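Local coordinates for FtsZ-like protein of unknown function (Nostoc punctiforme, PDB 3C8L) that is of unknown function and forms a four-chain assembly in which a beta-sheet continues from one subunit into another, at residues 8-13 against 113-118; 52-57 against 77-82. One frame throughout, in Å; residues are numbered along the deposited sequence.

Contact 1. Residues 8-13 against 113-118; sequences IIEMGM and AAVTVL. With IMD (imidazole), chain F.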
loop_
_atom_site.group_PDB
_atom_site.type_symbol
_atom_site.label_atom_id
_atom_site.label_comp_id
_atom_site.label_asym_id
_atom_site.label_seq_id
_atom_site.Cartn_x
_atom_site.Cartn_y
_atom_site.Cartn_z
ATOM N N ILE A 8 11.591 -13.921 5.915
ATOM C CA ILE A 8 10.438 -13.041 5.648
ATOM C C ILE A 8 10.385 -12.743 4.176
ATOM O O ILE A 8 11.415 -12.723 3.505
ATOM C CB ILE A 8 10.491 -11.675 6.442
ATOM C CG1 ILE A 8 9.215 -10.829 6.228
ATOM C CG2 ILE A 8 11.733 -10.871 6.058
ATOM C CD1 ILE A 8 9.158 -9.532 7.015
ATOM N N ILE A 9 9.167 -12.538 3.671
ATOM C CA ILE A 9 8.902 -12.206 2.261
ATOM C C ILE A 9 8.057 -10.934 2.281
ATOM O O ILE A 9 7.000 -10.896 2.916
ATOM C CB ILE A 9 8.186 -13.344 1.502
ATOM C CG1 ILE A 9 8.929 -14.684 1.644
ATOM C CG2 ILE A 9 7.995 -12.972 0.051
ATOM C CD1 ILE A 9 8.148 -15.875 1.130
ATOM N N GLU A 10 8.533 -9.878 1.624
ATOM C CA GLU A 10 7.880 -8.578 1.556
ATOM C C GLU A 10 7.470 -8.347 0.111
ATOM O O GLU A 10 8.315 -8.390 -0.789
ATOM C CB GLU A 10 8.884 -7.508 1.990
ATOM C CG GLU A 10 9.415 -7.703 3.363
ATOM C CD GLU A 10 10.561 -6.755 3.644
ATOM O OE1 GLU A 10 10.330 -5.592 4.000
ATOM O OE2 GLU A 10 11.721 -7.213 3.492
HETATM N N MSE A 11 6.193 -8.069 -0.129
HETATM C CA MSE A 11 5.664 -7.934 -1.475
HETATM C C MSE A 11 5.166 -6.524 -1.753
HETATM O O MSE A 11 4.617 -5.832 -0.885
HETATM C CB MSE A 11 4.569 -8.987 -1.687
HETATM C CG MSE A 11 5.198 -10.417 -1.789
HETATM SE SE MSE A 11 4.032 -11.888 -1.387
HETATM C CE MSE A 11 3.986 -11.667 0.575
ATOM N N GLY A 12 5.313 -6.105 -3.000
ATOM C CA GLY A 12 4.929 -4.772 -3.426
ATOM C C GLY A 12 4.621 -4.676 -4.897
ATOM O O GLY A 12 5.019 -5.557 -5.676
HETATM N N MSE A 13 3.938 -3.595 -5.263
HETATM C CA MSE A 13 3.536 -3.315 -6.640
HETATM C C MSE A 13 4.125 -1.963 -7.054
HETATM O O MSE A 13 4.141 -1.026 -6.245
HETATM C CB MSE A 13 1.999 -3.241 -6.733
HETATM C CG MSE A 13 1.443 -2.935 -8.121
HETATM SE SE MSE A 13 -0.471 -2.880 -8.212
HETATM C CE MSE A 13 -0.719 -1.494 -7.100
ATOM N N ALA A 113 6.927 -7.207 -7.053
ATOM C CA ALA A 113 8.199 -7.620 -6.482
ATOM C C ALA A 113 7.947 -8.380 -5.174
ATOM O O ALA A 113 7.100 -7.997 -4.371
ATOM C CB ALA A 113 9.172 -6.439 -6.203
ATOM N N ALA A 114 8.667 -9.486 -4.997
ATOM C CA ALA A 114 8.749 -10.223 -3.760
ATOM C C ALA A 114 10.214 -10.130 -3.322
ATOM O O ALA A 114 11.102 -10.566 -4.055
ATOM C CB ALA A 114 8.317 -11.677 -3.885
ATOM N N VAL A 115 10.451 -9.534 -2.153
ATOM C CA VAL A 115 11.769 -9.361 -1.578
ATOM C C VAL A 115 11.845 -10.335 -0.412
ATOM O O VAL A 115 11.117 -10.205 0.571
ATOM C CB VAL A 115 11.983 -7.896 -1.097
ATOM C CG1 VAL A 115 13.331 -7.749 -0.390
ATOM C CG2 VAL A 115 11.839 -6.907 -2.272
ATOM N N THR A 116 12.740 -11.323 -0.524
ATOM C CA THR A 116 12.875 -12.345 0.495
ATOM C C THR A 116 14.192 -12.199 1.230
ATOM O O THR A 116 15.258 -12.084 0.590
ATOM C CB THR A 116 12.810 -13.754 -0.124
ATOM O OG1 THR A 116 11.558 -13.905 -0.815
ATOM C CG2 THR A 116 12.888 -14.814 0.965
ATOM N N VAL A 117 14.141 -12.187 2.561
ATOM C CA VAL A 117 15.326 -12.159 3.386
ATOM C C VAL A 117 15.564 -13.613 3.812
ATOM O O VAL A 117 14.636 -14.284 4.308
ATOM C CB VAL A 117 15.157 -11.294 4.622
ATOM C CG1 VAL A 117 16.365 -11.471 5.546
ATOM C CG2 VAL A 117 14.940 -9.838 4.202
ATOM N N LEU A 118 16.778 -14.102 3.574
ATOM C CA LEU A 118 17.166 -15.465 3.911
ATOM C C LEU A 118 18.434 -15.498 4.749
ATOM O O LEU A 118 19.166 -14.512 4.808
ATOM C CB LEU A 118 17.419 -16.318 2.664
ATOM C CG LEU A 118 16.287 -16.299 1.638
ATOM C CD1 LEU A 118 16.543 -15.264 0.548
ATOM C CD2 LEU A 118 16.076 -17.654 1.001
HETATM N N1 IMD F . 13.779 -5.739 3.489
HETATM C C2 IMD F . 13.838 -4.517 3.975
HETATM N N3 IMD F . 15.071 -4.015 3.734
HETATM C C4 IMD F . 15.776 -4.942 3.084
HETATM C C5 IMD F . 14.973 -6.053 2.931
#
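The Glu10 carboxylate and a bound imidazole lie nearly coplanar, their planes about 19° apart, beside the methyls of Val115 and Val117. Imidazole N1 donates to Glu10 OE2 over a short 2.5 Å in an almost straight bond (176°). At the ring's C5, Val117 CG2 (4.0 Å) and Val115 CG1 (4.1 Å) approach obliquely from opposite sides of the ring plane. Glu10 reaches this position with CG anti to the carbonyl carbon (chi1 -59°) and its chain extended; OE1 is bonded to Asn37 of the same chain. With an alanine here, imidazole N1 would probably lose its acceptor and the Asn37 amide its carboxylate partner. Beneath these groups, strands 4-16 and 107-120 are antiparallel neighbours in the mixed sheet. Paired bonds link Glu10 with Val115, including Val115 N to Glu10 O at 2.8 Å, and Gly12 with Ala113. At Ile8 and Val117 the pair is lopsided: Val117 N to Ile8 O measures 2.9 Å, whereas Ile8 N to Val117 O is weak at 3.5 Å. Ile8 CG2 nevertheless packs 3.7 Å from Val117 CB. On the other face, Ile9 and Thr116 run side by side, and the Ala114 methyl meets Ile9 CG2 and Met11 CG. A third subunit covers this face with Met108, Ile110 and Met91, while a second subunit extends the sheet at Ile9 and Glu10.

Contact 2. Residues 52-57 against 77-82; sequences NEMIIE and LPFGRK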
loop_
_atom_site.group_PDB
_atom_site.type_symbol
_atom_site.label_atom_id
_atom_site.label_comp_id
_atom_site.label_asym_id
_atom_site.label_seq_id
_atom_site.Cartn_x
_atom_site.Cartn_y
_atom_site.Cartn_z
ATOM N N ASN A 52 24.013 -5.731 6.474
ATOM C CA ASN A 52 24.585 -5.844 5.118
ATOM C C ASN A 52 25.010 -7.275 4.779
ATOM O O ASN A 52 25.316 -7.572 3.617
ATOM C CB ASN A 52 25.753 -4.891 4.956
ATOM C CG ASN A 52 26.189 -4.736 3.496
ATOM O OD1 ASN A 52 25.368 -4.445 2.620
ATOM N ND2 ASN A 52 27.476 -4.917 3.241
ATOM N N GLU A 53 25.058 -8.145 5.788
ATOM C CA GLU A 53 25.369 -9.544 5.573
ATOM C C GLU A 53 24.135 -10.364 5.196
ATOM O O GLU A 53 24.285 -11.520 4.822
ATOM C CB GLU A 53 26.030 -10.144 6.812
ATOM C CG GLU A 53 27.360 -9.516 7.086
ATOM C CD GLU A 53 28.008 -10.007 8.364
ATOM O OE1 GLU A 53 27.358 -10.761 9.127
ATOM O OE2 GLU A 53 29.173 -9.618 8.595
HETATM N N MSE A 54 22.930 -9.808 5.305
HETATM C CA MSE A 54 21.766 -10.604 4.979
HETATM C C MSE A 54 21.665 -10.899 3.504
HETATM O O MSE A 54 22.048 -10.086 2.673
HETATM C CB MSE A 54 20.459 -9.980 5.449
HETATM C CG MSE A 54 20.375 -9.815 6.936
HETATM SE SE MSE A 54 18.576 -9.560 7.478
HETATM C CE MSE A 54 18.158 -8.086 6.216
ATOM N N ILE A 55 21.120 -12.068 3.204
ATOM C CA ILE A 55 20.914 -12.519 1.849
ATOM C C ILE A 55 19.532 -11.996 1.474
ATOM O O ILE A 55 18.544 -12.261 2.198
ATOM C CB ILE A 55 20.917 -14.065 1.761
ATOM C CG1 ILE A 55 22.308 -14.585 2.135
ATOM C CG2 ILE A 55 20.522 -14.467 0.378
ATOM C CD1 ILE A 55 22.354 -16.078 2.348
ATOM N N ILE A 56 19.467 -11.236 0.390
ATOM C CA ILE A 56 18.209 -10.690 -0.080
ATOM C C ILE A 56 17.989 -11.102 -1.530
ATOM O O ILE A 56 18.757 -10.746 -2.410
ATOM C CB ILE A 56 18.147 -9.159 0.059
ATOM C CG1 ILE A 56 18.504 -8.738 1.499
ATOM C CG2 ILE A 56 16.739 -8.679 -0.337
ATOM C CD1 ILE A 56 18.501 -7.218 1.717
ATOM N N GLU A 57 16.930 -11.863 -1.786
ATOM C CA GLU A 57 16.581 -12.292 -3.124
ATOM C C GLU A 57 15.332 -11.527 -3.560
ATOM O O GLU A 57 14.323 -11.506 -2.836
ATOM C CB GLU A 57 16.277 -13.785 -3.168
ATOM C CG GLU A 57 17.428 -14.710 -2.886
ATOM C CD GLU A 57 16.936 -16.192 -2.880
ATOM O OE1 GLU A 57 15.748 -16.462 -3.183
ATOM O OE2 GLU A 57 17.735 -17.009 -2.523
ATOM N N LEU A 77 17.517 -1.571 -2.956
ATOM C CA LEU A 77 17.770 -2.169 -1.658
ATOM C C LEU A 77 18.932 -1.459 -0.997
ATOM O O LEU A 77 19.995 -1.275 -1.623
ATOM C CB LEU A 77 18.072 -3.650 -1.797
ATOM C CG LEU A 77 16.989 -4.571 -2.363
ATOM C CD1 LEU A 77 17.571 -5.943 -2.638
ATOM C CD2 LEU A 77 15.763 -4.653 -1.447
ATOM N N PRO A 78 18.749 -1.061 0.274
ATOM C CA PRO A 78 19.752 -0.324 0.988
ATOM C C PRO A 78 21.012 -1.077 1.429
ATOM O O PRO A 78 22.012 -0.455 1.712
ATOM C CB PRO A 78 18.966 0.180 2.233
ATOM C CG PRO A 78 17.893 -0.802 2.437
ATOM C CD PRO A 78 17.500 -1.213 1.071
ATOM N N PHE A 79 20.982 -2.393 1.434
ATOM C CA PHE A 79 22.100 -3.186 1.888
ATOM C C PHE A 79 21.804 -4.624 1.536
ATOM O O PHE A 79 20.729 -4.947 0.994
ATOM C CB PHE A 79 22.241 -3.063 3.407
ATOM C CG PHE A 79 20.965 -3.288 4.151
ATOM C CD1 PHE A 79 20.382 -4.545 4.251
ATOM C CD2 PHE A 79 20.328 -2.211 4.775
ATOM C CE1 PHE A 79 19.168 -4.709 4.925
ATOM C CE2 PHE A 79 19.155 -2.386 5.470
ATOM C CZ PHE A 79 18.566 -3.617 5.529
ATOM N N GLY A 80 22.792 -5.470 1.817
ATOM C CA GLY A 80 22.669 -6.910 1.664
ATOM C C GLY A 80 23.394 -7.527 0.479
ATOM O O GLY A 80 23.931 -6.831 -0.381
ATOM N N ARG A 81 23.356 -8.854 0.440
ATOM C CA ARG A 81 23.947 -9.691 -0.618
ATOM C C ARG A 81 22.743 -9.982 -1.486
ATOM O O ARG A 81 21.918 -10.844 -1.142
ATOM C CB ARG A 81 24.566 -10.921 0.004
ATOM C CG ARG A 81 25.721 -10.580 0.941
ATOM C CD ARG A 81 26.310 -11.784 1.642
ATOM N NE ARG A 81 27.404 -11.378 2.500
ATOM C CZ ARG A 81 28.146 -12.212 3.227
ATOM N NH1 ARG A 81 27.969 -13.524 3.179
ATOM N NH2 ARG A 81 29.108 -11.704 3.958
ATOM N N LYS A 82 22.686 -9.279 -2.619
ATOM C CA LYS A 82 21.479 -9.189 -3.442
ATOM C C LYS A 82 21.454 -9.933 -4.739
ATOM O O LYS A 82 22.440 -9.913 -5.480
ATOM C CB LYS A 82 21.299 -7.709 -3.872
ATOM C CG LYS A 82 21.395 -6.682 -2.805
ATOM C CD LYS A 82 21.410 -5.241 -3.355
ATOM C CE LYS A 82 21.808 -4.209 -2.364
ATOM N NZ LYS A 82 21.941 -2.873 -3.030
HETATM O O HOH W 1 27.817 -8.713 3.081
#
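Ile55 and Ile56 run parallel to Arg81 and Lys82, with Arg81 bonded to the residues on either side of its partner Ile55: its N donates to Met54 O (2.9 Å) nearly in line with the carbonyl, and its O accepts from Ile56 N, which stands above the carbonyl plane. Just before this pairing, Asn52 OD1 accepts the N-H of Gly80, N to OD1 2.9 Å, in a straight bond (175°). Placing CG of Asn52 anti to its own N (chi1 -167°) brings OD1 there and also within 3.5 Å of Phe79 CB. Gly80 is tightly enclosed: a beta carbon would collide with Ile56 CD1, and at the backbone angles of Gly80 it would also press against the carbonyl O of Phe79. Ile56 CD1 meets the Phe79 ring obliquely and lies 3.3 Å from Phe79 O, while its CG2 packs 3.7 Å from Leu77 CD1. Met54 CE approaches the ring at its edge, 3.8 Å from Phe79 CE1. The extended Arg81 side chain lies alongside Glu53, one guanidinium face over Glu53 O; a water in the guanidinium plane accepts from Arg81 NE and donates to Asn52 O. Lys82 NZ donates to Leu77 O and Leu74 O, tying the start of the strand to the loop before it and to the end of helix 70-74. Together these interactions join the starts of parallel strands 55-62 and 81-94, neighbours connected through that helix in a beta-alpha-beta unit.

Contact 2 is nested within the chain loop closed by contact 1; their centres are about 12 Å apart, and both reach the same sheet. Strand 107-120 joins them, pairing with strand 4-16 on one side and strand 55-62 on the other. Probable hydrogen bonds run from Thr116 N to Glu57 O (2.8 Å) and from Leu118 N to Ile55 O (2.9 Å). Side chains also meet: Val115 CG1 lies 3.5 Å from Ile56 CG2, and Val117 CG1 lies 3.5 Å from the selenium of Met54. The nearest atom of the imidazole held by contact 1 is also about 4 Å from the side chain of Ile56; although probably from the crystallisation liquor, it may mark a pocket bordered by both contacts.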